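Local coordinates for protein estrogen receptor (Crassostrea gigas, PDB 4N1Y) that is an invertebrate steroid-receptor relative that probably regulates transcription constitutively, with an allosteric hormone switch that appears to have become vestigial, at residues Ser109-Val114 / Glu118-Val123. Residues are numbered along the deposited sequence; the frame is centred on the assembly and turned at random.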
loop_
_atom_site.group_PDB
_atom_site.type_symbol
_atom_site.label_atom_id
_atom_site.label_comp_id
_atom_site.label_asym_id
_atom_site.label_seq_id
_atom_site.Cartn_x
_atom_site.Cartn_y
_atom_site.Cartn_z
ATOM N N SER B 109 -8.647 6.947 -22.858
ATOM C CA SER B 109 -9.947 7.303 -23.383
ATOM C C SER B 109 -11.054 6.449 -22.776
ATOM O O SER B 109 -12.044 6.969 -22.255
ATOM C CB SER B 109 -9.938 7.138 -24.896
ATOM O OG SER B 109 -8.681 7.505 -25.430
ATOM N N SER B 110 -10.866 5.136 -22.819
ATOM C CA SER B 110 -11.850 4.224 -22.253
ATOM C C SER B 110 -11.942 4.396 -20.737
ATOM O O SER B 110 -13.037 4.345 -20.170
ATOM C CB SER B 110 -11.501 2.774 -22.588
ATOM O OG SER B 110 -11.461 2.556 -23.984
ATOM N N TRP B 111 -10.797 4.627 -20.091
ATOM C CA TRP B 111 -10.767 4.740 -18.636
ATOM C C TRP B 111 -11.698 5.837 -18.169
ATOM O O TRP B 111 -12.354 5.711 -17.137
ATOM C CB TRP B 111 -9.362 5.044 -18.101
ATOM C CG TRP B 111 -8.259 4.132 -18.564
ATOM C CD1 TRP B 111 -8.388 2.935 -19.221
ATOM C CD2 TRP B 111 -6.854 4.330 -18.366
ATOM N NE1 TRP B 111 -7.149 2.395 -19.469
ATOM C CE2 TRP B 111 -6.190 3.228 -18.949
ATOM C CE3 TRP B 111 -6.093 5.337 -17.760
ATOM C CZ2 TRP B 111 -4.795 3.106 -18.939
ATOM C CZ3 TRP B 111 -4.716 5.220 -17.757
ATOM C CH2 TRP B 111 -4.081 4.112 -18.344
ATOM N N SER B 112 -11.748 6.915 -18.936
ATOM C CA SER B 112 -12.643 8.011 -18.633
ATOM C C SER B 112 -14.103 7.589 -18.778
ATOM O O SER B 112 -14.942 7.966 -17.965
ATOM C CB SER B 112 -12.328 9.196 -19.531
ATOM O OG SER B 112 -11.696 8.747 -20.716
ATOM N N THR B 113 -14.406 6.807 -19.812
ATOM C CA THR B 113 -15.785 6.376 -20.056
ATOM C C THR B 113 -16.368 5.613 -18.875
ATOM O O THR B 113 -17.517 5.856 -18.487
ATOM C CB THR B 113 -15.910 5.477 -21.306
ATOM O OG1 THR B 113 -15.416 6.172 -22.459
ATOM C CG2 THR B 113 -17.368 5.095 -21.532
ATOM N N VAL B 114 -15.564 4.710 -18.306
ATOM C CA VAL B 114 -15.990 3.863 -17.191
ATOM C C VAL B 114 -15.664 4.488 -15.845
ATOM O O VAL B 114 -15.819 3.844 -14.808
ATOM C CB VAL B 114 -15.338 2.464 -17.231
ATOM C CG1 VAL B 114 -15.796 1.707 -18.456
ATOM C CG2 VAL B 114 -13.818 2.570 -17.205
ATOM N N GLU B 118 -8.536 7.248 -12.075
ATOM C CA GLU B 118 -7.544 7.325 -11.002
ATOM C C GLU B 118 -7.025 5.930 -10.734
ATOM O O GLU B 118 -5.821 5.741 -10.515
ATOM C CB GLU B 118 -8.097 8.010 -9.730
ATOM C CG GLU B 118 -8.468 7.159 -8.509
ATOM C CD GLU B 118 -9.028 8.018 -7.350
ATOM O OE1 GLU B 118 -8.964 9.266 -7.438
ATOM O OE2 GLU B 118 -9.541 7.452 -6.355
ATOM N N ILE B 119 -7.929 4.955 -10.744
ATOM C CA ILE B 119 -7.516 3.570 -10.584
ATOM C C ILE B 119 -6.573 3.119 -11.700
ATOM O O ILE B 119 -5.447 2.701 -11.430
ATOM C CB ILE B 119 -8.723 2.628 -10.527
ATOM C CG1 ILE B 119 -9.507 2.871 -9.231
ATOM C CG2 ILE B 119 -8.273 1.172 -10.614
ATOM C CD1 ILE B 119 -10.845 2.187 -9.189
ATOM N N PHE B 120 -7.001 3.223 -12.953
ATOM C CA PHE B 120 -6.185 2.667 -14.032
ATOM C C PHE B 120 -4.910 3.459 -14.295
ATOM O O PHE B 120 -3.906 2.895 -14.747
ATOM C CB PHE B 120 -6.999 2.552 -15.312
ATOM C CG PHE B 120 -8.060 1.516 -15.236
ATOM C CD1 PHE B 120 -7.958 0.485 -14.316
ATOM C CD2 PHE B 120 -9.167 1.568 -16.064
ATOM C CE1 PHE B 120 -8.943 -0.475 -14.226
ATOM C CE2 PHE B 120 -10.153 0.611 -15.984
ATOM C CZ PHE B 120 -10.044 -0.412 -15.064
ATOM N N GLU B 121 -4.927 4.748 -13.967
ATOM C CA GLU B 121 -3.728 5.558 -14.138
ATOM C C GLU B 121 -2.615 5.116 -13.206
ATOM O O GLU B 121 -1.449 5.147 -13.566
ATOM C CB GLU B 121 -4.041 7.025 -13.892
ATOM C CG GLU B 121 -4.316 7.819 -15.142
ATOM C CD GLU B 121 -4.529 9.281 -14.832
ATOM O OE1 GLU B 121 -3.845 9.805 -13.924
ATOM O OE2 GLU B 121 -5.332 9.927 -15.533
ATOM N N GLN B 122 -2.986 4.683 -12.012
ATOM C CA GLN B 122 -2.033 4.149 -11.068
ATOM C C GLN B 122 -1.509 2.775 -11.530
ATOM O O GLN B 122 -0.304 2.496 -11.492
ATOM C CB GLN B 122 -2.676 4.076 -9.689
ATOM C CG GLN B 122 -1.701 3.846 -8.556
ATOM C CD GLN B 122 -2.337 4.079 -7.208
ATOM O OE1 GLN B 122 -3.547 3.909 -7.041
ATOM N NE2 GLN B 122 -1.534 4.511 -6.244
ATOM N N VAL B 123 -2.426 1.917 -11.958
ATOM C CA VAL B 123 -2.056 0.606 -12.476
ATOM C C VAL B 123 -1.160 0.680 -13.687
ATOM O O VAL B 123 -0.126 0.025 -13.737
ATOM C CB VAL B 123 -3.293 -0.225 -12.855
ATOM C CG1 VAL B 123 -2.856 -1.539 -13.474
ATOM C CG2 VAL B 123 -4.155 -0.475 -11.630
#
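One face of the Trp111 indole is covered by Phe120, whose CB sits over the middle of the ring system, 3.5 Å from Trp111 CD2, while CG of Glu121 lies at the indole's edge, near its plane. From that CB the phenyl ring extends past the pyrrole part, presenting an edge to the indole face: the two planes stand at 70° in a T-shaped pair, and Phe120 CD2 comes within 3.5 Å of Trp111 CD1. Phe120 CB also makes a CH-pi contact, 3.7 Å from the centroid of the Trp111 five-membered ring and close to its normal. At the benzo end of the indole, CZ3 of Trp111 meets CG of Glu121 at 3.7 Å. With CG of Trp111 placed beside its own backbone N and anti to the carbonyl carbon (chi1 -52°), the indole reaches across to helix 117-132. In this largely helical nuclear-receptor ligand-binding domain, the contact folds the short helix 108-113, which follows the small beta hairpin of strands 97-99 and 104-107, against the start of the next helix. The indole N-H is taken up by the carbonyl O of Leu106 in that hairpin, a bond that, with Phe120 over the face, helps set the rotation of the ring. Cutting Trp111 back to an alanine is likely to open a gap over Phe120 CB and to leave the Leu106 carbonyl without its indole donor. Phe120 is closed in further by Val114, whose CG2 approaches Phe120 CE2 obliquely at a looser 4.3 Å, and by the ring of Phe100. Beyond CG, the Glu121 chain runs extended to its carboxylate, where OE1 forms a salt bridge with NH1 of Arg154 of the second subunit.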